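Side-chain contacts in prolyl-tRNA synthetase (Naegleria fowleri, PDB 6UYH), which probably catalyses the ATP-dependent attachment of proline to its cognate tRNA, and is held here with halofuginone and an ATP analogue: residues R193-L198 and T221-F226; E210-A215 and A445-I450; G231-G236 and G433-I438; E415-T420 and W506-R511. One frame throughout, in Å; residues are numbered along the deposited sequence.

Contact 1 of 4, residues R193-L198 and T221-F226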
# COMPACT_ATOMS: atom_id res chain seq x y z
N ARG A 193 1.46 16.37 13.77
CA ARG A 193 2.81 16.37 13.22
C ARG A 193 2.82 16.09 11.72
O ARG A 193 3.65 16.66 10.99
CB ARG A 193 3.68 15.35 13.96
CG ARG A 193 3.86 15.70 15.43
CD ARG A 193 4.80 14.71 16.11
NE ARG A 193 6.11 14.73 15.48
CZ ARG A 193 6.98 13.73 15.52
NH1 ARG A 193 6.68 12.61 16.18
NH2 ARG A 193 8.15 13.84 14.91
N VAL A 194 1.94 15.22 11.22
CA VAL A 194 1.86 15.01 9.78
C VAL A 194 1.55 16.33 9.08
O VAL A 194 2.25 16.75 8.15
CB VAL A 194 0.80 13.95 9.42
CG1 VAL A 194 0.55 13.95 7.88
CG2 VAL A 194 1.23 12.55 9.89
N TYR A 195 0.50 17.02 9.52
CA TYR A 195 0.13 18.26 8.86
C TYR A 195 1.23 19.31 9.00
O TYR A 195 1.64 19.92 8.01
CB TYR A 195 -1.19 18.78 9.43
CG TYR A 195 -2.38 18.16 8.75
CD1 TYR A 195 -3.14 17.17 9.37
CD2 TYR A 195 -2.73 18.55 7.45
CE1 TYR A 195 -4.24 16.61 8.73
CE2 TYR A 195 -3.82 17.99 6.81
CZ TYR A 195 -4.57 17.03 7.45
OH TYR A 195 -5.65 16.49 6.79
N GLU A 196 1.75 19.50 10.22
CA GLU A 196 2.65 20.63 10.44
C GLU A 196 4.08 20.32 9.98
O GLU A 196 4.70 21.13 9.29
CB GLU A 196 2.62 21.05 11.91
CG GLU A 196 1.22 21.61 12.30
CD GLU A 196 1.24 22.58 13.47
OE1 GLU A 196 2.32 22.83 14.04
OE2 GLU A 196 0.15 23.10 13.80
N GLU A 197 4.60 19.14 10.33
CA GLU A 197 6.01 18.84 10.04
C GLU A 197 6.23 18.34 8.61
O GLU A 197 7.30 18.57 8.04
CB GLU A 197 6.55 17.82 11.04
CG GLU A 197 6.64 18.36 12.47
CD GLU A 197 7.05 17.31 13.50
OE1 GLU A 197 6.75 17.51 14.69
OE2 GLU A 197 7.67 16.28 13.13
N LEU A 198 5.26 17.66 8.00
CA LEU A 198 5.39 17.20 6.63
C LEU A 198 4.76 18.15 5.62
O LEU A 198 5.37 18.47 4.59
CB LEU A 198 4.77 15.80 6.46
CG LEU A 198 5.50 14.65 7.15
CD1 LEU A 198 4.82 13.33 6.82
CD2 LEU A 198 6.96 14.64 6.73
N THR A 221 -12.02 13.11 18.73
CA THR A 221 -11.11 14.24 18.59
C THR A 221 -10.76 14.43 17.12
O THR A 221 -10.86 13.49 16.32
CB THR A 221 -9.82 14.06 19.43
OG1 THR A 221 -9.03 12.98 18.91
CG2 THR A 221 -10.16 13.80 20.90
N THR A 222 -10.39 15.66 16.76
CA THR A 222 -10.13 16.01 15.37
C THR A 222 -8.97 17.00 15.32
O THR A 222 -8.70 17.71 16.29
CB THR A 222 -11.39 16.62 14.71
OG1 THR A 222 -11.11 17.01 13.37
CG2 THR A 222 -11.88 17.84 15.49
N VAL A 223 -8.27 17.02 14.19
CA VAL A 223 -7.41 18.16 13.83
C VAL A 223 -8.13 18.94 12.74
O VAL A 223 -8.39 18.41 11.65
CB VAL A 223 -6.00 17.73 13.40
CG1 VAL A 223 -5.17 17.34 14.62
CG2 VAL A 223 -6.04 16.55 12.40
N GLU A 224 -8.48 20.18 13.04
CA GLU A 224 -9.13 21.05 12.07
C GLU A 224 -8.09 21.85 11.30
O GLU A 224 -7.11 22.31 11.87
CB GLU A 224 -10.10 22.00 12.77
CG GLU A 224 -11.28 21.28 13.40
CD GLU A 224 -12.13 20.58 12.37
OE1 GLU A 224 -12.67 21.28 11.48
OE2 GLU A 224 -12.25 19.34 12.43
N THR A 225 -8.32 21.99 9.99
CA THR A 225 -7.49 22.81 9.12
C THR A 225 -8.37 23.85 8.45
O THR A 225 -9.60 23.79 8.52
CB THR A 225 -6.77 21.97 8.05
OG1 THR A 225 -7.73 21.34 7.20
CG2 THR A 225 -5.89 20.87 8.70
N PHE A 226 -7.73 24.83 7.81
CA PHE A 226 -8.45 26.02 7.36
C PHE A 226 -8.01 26.43 5.97
O PHE A 226 -6.81 26.57 5.70
CB PHE A 226 -8.23 27.18 8.33
CG PHE A 226 -8.94 28.45 7.93
CD1 PHE A 226 -10.33 28.51 7.91
CD2 PHE A 226 -8.21 29.59 7.61
CE1 PHE A 226 -10.98 29.70 7.57
CE2 PHE A 226 -8.87 30.79 7.28
CZ PHE A 226 -10.26 30.83 7.26

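Contact 2 of 4, residues E210-A215 and A445-I450. With HFG (7-bromo-6-chloro-3-{3-[(2R,3S)-3-hydroxypiperidin-2-yl]-2-oxopropyl}quinazolin-4(3H)-one), chain D.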
# COMPACT_ATOMS: atom_id res chain seq x y z
N GLU A 210 -21.58 16.54 20.11
CA GLU A 210 -22.35 15.30 20.07
C GLU A 210 -22.91 15.02 18.67
O GLU A 210 -22.97 13.87 18.24
CB GLU A 210 -23.48 15.34 21.10
CG GLU A 210 -22.98 15.31 22.54
CD GLU A 210 -22.13 14.09 22.84
OE1 GLU A 210 -22.58 12.97 22.54
OE2 GLU A 210 -21.00 14.26 23.36
N ASN A 211 -23.29 16.07 17.95
CA ASN A 211 -23.87 15.88 16.63
C ASN A 211 -22.83 15.46 15.60
O ASN A 211 -23.15 14.71 14.67
CB ASN A 211 -24.58 17.15 16.16
CG ASN A 211 -25.10 17.06 14.74
OD1 ASN A 211 -25.96 16.24 14.43
ND2 ASN A 211 -24.56 17.90 13.85
N GLU A 212 -21.59 15.90 15.75
CA GLU A 212 -20.57 15.62 14.75
C GLU A 212 -19.70 14.42 15.09
O GLU A 212 -19.01 13.92 14.20
CB GLU A 212 -19.68 16.85 14.55
CG GLU A 212 -20.37 17.99 13.82
CD GLU A 212 -20.63 17.67 12.36
OE1 GLU A 212 -19.77 17.03 11.73
OE2 GLU A 212 -21.70 18.05 11.84
N LYS A 213 -19.72 13.94 16.32
CA LYS A 213 -18.85 12.82 16.67
C LYS A 213 -19.36 11.52 16.04
O LYS A 213 -20.52 11.41 15.62
CB LYS A 213 -18.75 12.67 18.18
CG LYS A 213 -19.93 11.96 18.81
CD LYS A 213 -19.64 11.59 20.27
CE LYS A 213 -20.82 10.88 20.91
NZ LYS A 213 -21.24 9.66 20.16
N PHE A 214 -18.47 10.54 15.97
CA PHE A 214 -18.84 9.20 15.52
C PHE A 214 -19.89 8.61 16.46
O PHE A 214 -19.67 8.54 17.68
CB PHE A 214 -17.58 8.33 15.46
CG PHE A 214 -17.80 6.91 14.98
CD1 PHE A 214 -16.98 5.90 15.44
CD2 PHE A 214 -18.80 6.60 14.08
CE1 PHE A 214 -17.15 4.59 15.01
CE2 PHE A 214 -18.98 5.30 13.64
CZ PHE A 214 -18.15 4.29 14.11
N ALA A 215 -21.03 8.20 15.90
CA ALA A 215 -22.12 7.68 16.71
C ALA A 215 -21.68 6.47 17.55
O ALA A 215 -22.25 6.22 18.61
CB ALA A 215 -23.31 7.31 15.83
N ALA A 445 -29.67 20.18 19.48
CA ALA A 445 -30.68 21.12 19.01
C ALA A 445 -30.09 22.52 18.81
O ALA A 445 -30.46 23.22 17.86
CB ALA A 445 -31.85 21.17 19.99
N ALA A 446 -29.20 22.95 19.71
CA ALA A 446 -28.56 24.25 19.52
C ALA A 446 -27.72 24.25 18.25
O ALA A 446 -27.76 25.21 17.48
CB ALA A 446 -27.69 24.60 20.73
N GLU A 447 -26.99 23.17 18.01
CA GLU A 447 -26.17 23.11 16.80
C GLU A 447 -27.03 23.15 15.55
O GLU A 447 -26.68 23.81 14.56
CB GLU A 447 -25.30 21.85 16.83
CG GLU A 447 -24.41 21.70 15.61
CD GLU A 447 -23.36 20.62 15.78
OE1 GLU A 447 -23.14 20.16 16.93
OE2 GLU A 447 -22.77 20.23 14.75
N GLU A 448 -28.15 22.44 15.55
CA GLU A 448 -29.05 22.46 14.40
C GLU A 448 -29.65 23.85 14.20
O GLU A 448 -29.77 24.32 13.06
CB GLU A 448 -30.15 21.41 14.58
CG GLU A 448 -31.20 21.41 13.47
CD GLU A 448 -30.63 21.08 12.10
OE1 GLU A 448 -29.59 20.37 12.02
OE2 GLU A 448 -31.22 21.53 11.09
N TYR A 449 -30.02 24.52 15.29
CA TYR A 449 -30.51 25.89 15.19
C TYR A 449 -29.48 26.80 14.54
O TYR A 449 -29.80 27.57 13.63
CB TYR A 449 -30.88 26.39 16.59
CG TYR A 449 -31.29 27.84 16.63
CD1 TYR A 449 -32.60 28.21 16.34
CD2 TYR A 449 -30.37 28.84 16.96
CE1 TYR A 449 -32.99 29.54 16.39
CE2 TYR A 449 -30.76 30.17 17.00
CZ TYR A 449 -32.06 30.51 16.71
OH TYR A 449 -32.47 31.83 16.75
N ILE A 450 -28.23 26.73 15.00
CA ILE A 450 -27.19 27.60 14.44
C ILE A 450 -26.99 27.31 12.96
O ILE A 450 -26.83 28.23 12.14
CB ILE A 450 -25.88 27.42 15.24
CG1 ILE A 450 -26.06 27.94 16.67
CG2 ILE A 450 -24.72 28.11 14.53
CD1 ILE A 450 -24.95 27.47 17.62
O4' HFG D . -15.41 5.45 9.65
C21 HFG D . -15.88 5.97 10.64
C3' HFG D . -15.22 5.86 12.00
C2' HFG D . -13.70 5.61 11.98
N1' HFG D . -13.35 4.30 11.43
C6' HFG D . -11.91 4.02 11.55
C5' HFG D . -11.07 5.05 10.85
C4' HFG D . -11.43 6.46 11.32
C39 HFG D . -12.93 6.70 11.22
O7' HFG D . -13.25 7.99 11.75
C1' HFG D . -17.19 6.77 10.58
N3 HFG D . -18.01 6.40 9.43
C4 HFG D . -18.59 5.13 9.43
O11 HFG D . -18.46 4.38 10.38
C10 HFG D . -19.30 4.81 8.19
C5 HFG D . -19.95 3.58 8.05
C2 HFG D . -18.11 7.24 8.35
N1 HFG D . -18.71 6.99 7.25
C9 HFG D . -19.31 5.73 7.14
C8 HFG D . -19.92 5.40 5.93
C7 HFG D . -20.54 4.16 5.80
BR1 HFG D . -21.26 3.70 4.12
C6 HFG D . -20.57 3.28 6.86
CL1 HFG D . -21.46 1.78 6.75
O HOH W 1 -24.12 18.78 18.88

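Contact 3 of 4, residues G231-G236 and G433-I438. With ANP (phosphoaminophosphonic acid-adenylate ester), chain C.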
# COMPACT_ATOMS: atom_id res chain seq x y z
N GLY A 231 -12.49 30.65 3.12
CA GLY A 231 -12.90 30.71 4.52
C GLY A 231 -13.59 29.47 5.04
O GLY A 231 -14.58 29.57 5.77
N ARG A 232 -13.08 28.29 4.68
CA ARG A 232 -13.71 27.02 5.01
C ARG A 232 -12.75 26.13 5.78
O ARG A 232 -11.58 26.01 5.42
CB ARG A 232 -14.17 26.28 3.76
CG ARG A 232 -15.24 27.03 3.04
CD ARG A 232 -15.89 26.24 1.93
NE ARG A 232 -16.93 27.09 1.39
CZ ARG A 232 -18.22 26.98 1.68
NH1 ARG A 232 -18.65 26.02 2.50
NH2 ARG A 232 -19.08 27.84 1.14
N ALA A 233 -13.27 25.49 6.82
CA ALA A 233 -12.51 24.50 7.55
C ALA A 233 -12.57 23.16 6.83
O ALA A 233 -13.50 22.87 6.07
CB ALA A 233 -13.04 24.37 8.97
N VAL A 234 -11.55 22.34 7.07
CA VAL A 234 -11.51 20.96 6.59
C VAL A 234 -11.18 20.07 7.78
O VAL A 234 -10.15 20.26 8.43
CB VAL A 234 -10.49 20.76 5.45
CG1 VAL A 234 -10.36 19.28 5.10
CG2 VAL A 234 -10.88 21.57 4.23
N GLN A 235 -12.04 19.08 8.04
CA GLN A 235 -11.77 18.09 9.08
C GLN A 235 -10.61 17.22 8.63
O GLN A 235 -10.74 16.43 7.67
CB GLN A 235 -13.04 17.29 9.35
CG GLN A 235 -14.11 18.06 10.15
CD GLN A 235 -14.71 19.26 9.40
OE1 GLN A 235 -15.29 19.11 8.32
NE2 GLN A 235 -14.56 20.45 9.97
N GLY A 236 -9.46 17.36 9.29
CA GLY A 236 -8.22 16.84 8.73
C GLY A 236 -7.84 15.42 9.09
O GLY A 236 -6.96 14.85 8.46
N GLY A 433 -15.76 35.23 5.79
CA GLY A 433 -14.83 34.14 5.61
C GLY A 433 -13.99 33.78 6.82
O GLY A 433 -12.86 33.32 6.66
N ASN A 434 -14.51 33.99 8.02
CA ASN A 434 -13.79 33.68 9.24
C ASN A 434 -14.37 32.45 9.91
O ASN A 434 -15.51 32.05 9.67
CB ASN A 434 -13.85 34.86 10.22
CG ASN A 434 -13.20 36.10 9.68
OD1 ASN A 434 -11.98 36.20 9.65
ND2 ASN A 434 -14.01 37.07 9.25
N MET A 435 -13.54 31.82 10.75
CA MET A 435 -14.02 30.89 11.75
C MET A 435 -14.35 31.68 13.01
O MET A 435 -13.73 32.71 13.29
CB MET A 435 -12.99 29.82 12.05
CG MET A 435 -12.55 29.07 10.81
SD MET A 435 -11.54 27.64 11.25
CE MET A 435 -9.96 28.42 11.50
N CYS A 436 -15.33 31.18 13.76
CA CYS A 436 -15.91 31.92 14.87
C CYS A 436 -15.83 31.10 16.15
O CYS A 436 -16.22 29.93 16.17
CB CYS A 436 -17.37 32.27 14.59
SG CYS A 436 -17.61 33.18 13.06
N LEU A 437 -15.36 31.74 17.22
CA LEU A 437 -15.40 31.14 18.55
C LEU A 437 -16.65 31.65 19.25
O LEU A 437 -16.82 32.87 19.41
CB LEU A 437 -14.15 31.50 19.36
CG LEU A 437 -12.86 30.72 19.15
CD1 LEU A 437 -11.71 31.48 19.82
CD2 LEU A 437 -12.97 29.31 19.70
N ILE A 438 -17.54 30.74 19.61
CA ILE A 438 -18.82 31.15 20.19
C ILE A 438 -18.97 30.57 21.60
O ILE A 438 -18.43 29.49 21.89
CB ILE A 438 -20.01 30.74 19.31
CG1 ILE A 438 -20.16 29.22 19.24
CG2 ILE A 438 -19.87 31.33 17.92
CD1 ILE A 438 -21.53 28.77 18.74
PG ANP C . -16.80 13.97 6.59
O1G ANP C . -17.72 14.95 7.14
O2G ANP C . -17.60 13.04 5.58
O3G ANP C . -15.65 14.78 5.86
PB ANP C . -16.37 11.48 8.20
O1B ANP C . -16.99 11.37 9.51
O2B ANP C . -17.27 10.77 7.14
N3B ANP C . -16.10 13.04 7.75
PA ANP C . -14.34 9.54 8.91
O1A ANP C . -14.24 9.72 10.37
O2A ANP C . -15.19 8.35 8.58
O3A ANP C . -14.97 10.80 8.18
O5' ANP C . -12.94 9.37 8.13
C5' ANP C . -11.61 9.59 8.65
C4' ANP C . -11.02 10.74 7.88
O4' ANP C . -11.03 10.44 6.46
C3' ANP C . -11.82 12.02 8.01
O3' ANP C . -11.44 12.74 9.18
C2' ANP C . -11.46 12.78 6.73
O2' ANP C . -10.31 13.59 6.94
C1' ANP C . -11.21 11.64 5.72
N9 ANP C . -12.29 11.44 4.77
C8 ANP C . -13.61 11.18 5.06
N7 ANP C . -14.37 11.04 4.01
C5 ANP C . -13.50 11.22 2.94
C6 ANP C . -13.68 11.19 1.55
N6 ANP C . -14.85 10.91 0.96
N1 ANP C . -12.61 11.45 0.77
C2 ANP C . -11.43 11.68 1.36
N3 ANP C . -11.13 11.70 2.66
C4 ANP C . -12.21 11.47 3.40
O HOH W 2 -15.70 29.83 8.23

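Contact 4 of 4, residues E415-T420 and W506-R511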
# COMPACT_ATOMS: atom_id res chain seq x y z
N GLU A 415 -5.46 34.95 12.19
CA GLU A 415 -6.13 36.21 11.87
C GLU A 415 -7.59 36.00 11.48
O GLU A 415 -8.37 36.95 11.53
CB GLU A 415 -5.41 36.91 10.71
CG GLU A 415 -4.07 37.54 11.05
CD GLU A 415 -3.30 37.99 9.82
OE1 GLU A 415 -3.62 37.54 8.70
OE2 GLU A 415 -2.36 38.80 9.97
N ARG A 416 -7.96 34.78 11.08
CA ARG A 416 -9.30 34.48 10.59
C ARG A 416 -10.12 33.71 11.61
O ARG A 416 -11.13 33.10 11.25
CB ARG A 416 -9.22 33.72 9.27
CG ARG A 416 -8.46 34.46 8.20
CD ARG A 416 -9.31 35.49 7.51
NE ARG A 416 -10.25 34.86 6.59
CZ ARG A 416 -9.94 34.46 5.36
NH1 ARG A 416 -8.70 34.64 4.90
NH2 ARG A 416 -10.86 33.89 4.59
N ILE A 417 -9.69 33.70 12.87
CA ILE A 417 -10.47 33.17 13.98
C ILE A 417 -10.92 34.37 14.82
O ILE A 417 -10.09 35.08 15.38
CB ILE A 417 -9.67 32.17 14.82
CG1 ILE A 417 -9.34 30.93 14.01
CG2 ILE A 417 -10.47 31.77 16.06
CD1 ILE A 417 -8.27 30.06 14.66
N VAL A 418 -12.23 34.58 14.88
CA VAL A 418 -12.82 35.75 15.52
C VAL A 418 -13.68 35.28 16.68
O VAL A 418 -14.52 34.39 16.51
CB VAL A 418 -13.67 36.56 14.53
CG1 VAL A 418 -14.30 37.75 15.22
CG2 VAL A 418 -12.83 36.99 13.33
N VAL A 419 -13.49 35.89 17.85
CA VAL A 419 -14.39 35.68 18.98
C VAL A 419 -15.70 36.41 18.70
O VAL A 419 -15.72 37.63 18.56
CB VAL A 419 -13.75 36.18 20.28
CG1 VAL A 419 -14.73 36.01 21.45
CG2 VAL A 419 -12.46 35.45 20.56
N THR A 420 -16.80 35.66 18.65
CA THR A 420 -18.10 36.23 18.32
C THR A 420 -19.06 35.93 19.48
O THR A 420 -19.61 34.82 19.57
CB THR A 420 -18.62 35.71 16.98
OG1 THR A 420 -18.74 34.28 17.00
CG2 THR A 420 -17.66 36.09 15.86
N TRP A 506 -15.99 27.38 24.97
CA TRP A 506 -16.01 28.01 23.66
C TRP A 506 -15.94 26.94 22.58
O TRP A 506 -15.15 25.99 22.70
CB TRP A 506 -14.82 28.96 23.49
CG TRP A 506 -14.89 30.18 24.37
CD1 TRP A 506 -14.35 30.31 25.61
CD2 TRP A 506 -15.48 31.44 24.05
NE1 TRP A 506 -14.58 31.58 26.10
CE2 TRP A 506 -15.28 32.29 25.15
CE3 TRP A 506 -16.18 31.93 22.93
CZ2 TRP A 506 -15.75 33.61 25.18
CZ3 TRP A 506 -16.64 33.24 22.96
CH2 TRP A 506 -16.43 34.07 24.08
N ALA A 507 -16.77 27.08 21.56
CA ALA A 507 -16.74 26.18 20.41
C ALA A 507 -16.36 26.93 19.14
O ALA A 507 -16.74 28.09 18.94
CB ALA A 507 -18.10 25.49 20.22
N LEU A 508 -15.63 26.25 18.27
CA LEU A 508 -15.25 26.79 16.97
C LEU A 508 -16.29 26.35 15.94
O LEU A 508 -16.54 25.15 15.77
CB LEU A 508 -13.85 26.32 16.59
CG LEU A 508 -13.14 27.05 15.45
CD1 LEU A 508 -12.78 28.46 15.86
CD2 LEU A 508 -11.89 26.24 15.00
N PHE A 509 -16.93 27.33 15.29
CA PHE A 509 -17.92 27.12 14.26
C PHE A 509 -17.46 27.81 12.99
O PHE A 509 -16.76 28.83 13.04
CB PHE A 509 -19.30 27.71 14.66
CG PHE A 509 -20.15 26.77 15.46
CD1 PHE A 509 -19.79 26.40 16.75
CD2 PHE A 509 -21.33 26.25 14.93
CE1 PHE A 509 -20.57 25.54 17.49
CE2 PHE A 509 -22.13 25.38 15.67
CZ PHE A 509 -21.75 25.03 16.95
N GLY A 510 -17.87 27.27 11.85
CA GLY A 510 -17.48 27.88 10.59
C GLY A 510 -18.09 27.14 9.41
O GLY A 510 -18.71 26.08 9.57
N ARG A 511 -17.92 27.73 8.23
CA ARG A 511 -18.19 27.01 7.00
C ARG A 511 -17.16 25.90 6.83
O ARG A 511 -16.06 25.96 7.38
CB ARG A 511 -18.17 27.96 5.80
CG ARG A 511 -19.19 29.09 5.92
CD ARG A 511 -18.53 30.45 5.77
NE ARG A 511 -17.82 30.59 4.50
CZ ARG A 511 -18.33 31.18 3.42
NH1 ARG A 511 -17.60 31.25 2.31
NH2 ARG A 511 -19.55 31.70 3.46

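Contact 1 of 4, residues R193-L198 and T221-F226
Tyr195 of helix 177-198 meets Val223 and Thr225 of strand 219-227. All three are buried. The contact itself is apolar. Thr225 CG2 sits over one face of the Tyr195 ring, offset toward its rim, and lies 4.1 Å from the ring centroid. The methyl is 14° off the ring normal, a CH-pi contact. With chi1 of Thr225 at 63°, CG2 stands anti to the carbonyl carbon, beside the backbone N, and faces the ring. Val223 CG2 approaches obliquely, 4.1 Å from Tyr195 CE1. Val223 also leans on Leu188, earlier on the same helix.

Tyr195, Thr225 and Glu224 form hydrogen bonds to the next strand. Tyr195 OH reaches Gly236 O, which fixes the far end of the ring. Thr225 OG1 bonds to Val234 O. Thus both polar groups beside the apolar patch have partners. Glu224 points away from the helix, and its OE1 bonds to Gln235 NE2. Within its own strand, Thr222 OG1 donates to Glu224 OE2 at 2.8 Å, on the anti lone pair.

A salt bridge within the helix joins Arg193 to Glu197, gripped side-on, with Arg193 NE 3.0 Å from Glu197 OE1 and Arg193 NH2 on Glu197 OE2.

The side chain of Tyr195 is about 5 Å from the bound AMPPNP. Helix 177-198 here backs the antiparallel strands 219-227 and 232-243, the helix-on-sheet packing of the class II synthetase core, close behind the nucleotide site.

Contact 2 of 4, residues E210-A215 and A445-I450
Glu447 reaches from its helix to Asn211 and Glu212 in the loop. Its CB starts toward the loop. CG stands anti to the backbone N (chi1 -180°), and the chain runs on extended, carrying the carboxylate across. CG is 4.2 Å from Asn211 ND2. CD lies 3.7 Å from Asn211 CB. OE1 takes a 2.6 Å bond from a water, which in turn accepts from Asn211 N at 3.0 Å. Thr209 OG1 also bonds OE1. OE2 accepts from Asn211 ND2 at 3.1 Å, nearly straight at 166°. OE2 lies in the plane of the Asn211 amide, but the N-H meets it from above the carboxylate plane, 78° out of it. Ser475 OG is a second partner of OE2. Glu212 CG also packs on OE2, at 3.4 Å. The Glu212 OE2 atom is 3.8 Å from Glu447 OE2, so the like charges probably disfavour each other somewhat. Further along the loop, one face of the Phe214 ring carries halofuginone, with C3' over its centre. Helix 444-457 rests on strand 435-440 through Trp440 and Ile438. Its Glu447 side faces the loop that joins strands 204-207 and 219-227.

Contact 3 of 4, residues G231-G236 and G433-I438
Gly231 and Gly433 meet backbone to backbone. Gly231 CA lies 3.4 Å from Gly433 O, and the two CA atoms are 4.1 Å apart. Neither residue has a side chain, and both have positive phi. Beside them Ala233 CB touches Met435 SD at 4.3 Å, an apolar contact. A water completes the first shell. It donates to Gly231 O and to Asn434 O, each at 2.7 Å, and so bridges the two segments where they make no direct bond.

The next shell sets these positions. Gly433 is the C-prime residue of a Schellman motif that ends helix 423-431: Asn434 N bonds to Ala429 O and Gly433 N to Leu430 O. Gly231 and Arg232 form a G1 beta bulge opposite Ile227, where strand 232-243 begins. Leu476 packs on both Ala233 and Met435.

Strand 505-512 pairs with both 232-243 and 435-440. It joins the class II core to the C-terminal region. Farther along the first strand the nucleotide is reached. ANP O2' donates to Gln235 O at 3.0 Å, and Arg274 NH1 bonds to the same carbonyl. Gln235 and Gly236 therefore belong to the ribose side of the ATP pocket, built on the antiparallel strands that define class II synthetases.

Contact 4 of 4, residues E415-T420 and W506-R511
The carbonyl oxygens of Ala228 and Gly433 both grip Arg416 NH2. The next residue, Ile417, meets Leu508 across the contact. The contact itself is apolar. Ile417 CG2 lies 4.0 Å from Leu508 CD1, and the two side chains cross at about a right angle. Leu508 puts its CG anti to the backbone N (chi1 -165°), and chi2 (68°) then turns CD1 toward the isoleucine.

The second pair is tighter. Val419 CG1 comes obliquely to the six-membered end of the Trp506 indole, 3.7 Å from CH2. The indole is held at its other end, where NE1 bonds to Pro486 O.

Strand 435-440 runs between the two segments. Its Met435 bonds through the backbone to Arg416, and its Ile438 to Ala507. Ile417 and Leu508 are therefore two strands apart, with CA atoms 8.5 Å from each other. The middle strand is parallel to 417-419 and antiparallel to 505-512. Side chains of the two outer strands thus meet across the strand that pairs with both, on one face of a mixed sheet in the C-terminal part of prolyl-tRNA synthetase.

From the N terminus, contact 1 closes first, a short loop between helix 177-198 and strand 219-227. Residues 210-215 lie within that loop, so contact 2 crosses contact 1. Contact 2 then spans 230 residues to helix 444-457. Contact 3 opens and closes within that span, bringing strand 232-243 to strand 435-440. Contact 4 starts at 415-420, before contacts 3 and 2 close, and ends near the C terminus at 506-511. It crosses both. Contacts 3 and 4 are closest, with centres 6 Å apart, and share neighbouring strands. Phe226 of contact 1 packs on Met435 and Arg416. Ile450 of contact 2 packs on Ile438 and Phe509. Contacts 2 and 3 tie the C-terminal region to the class II core.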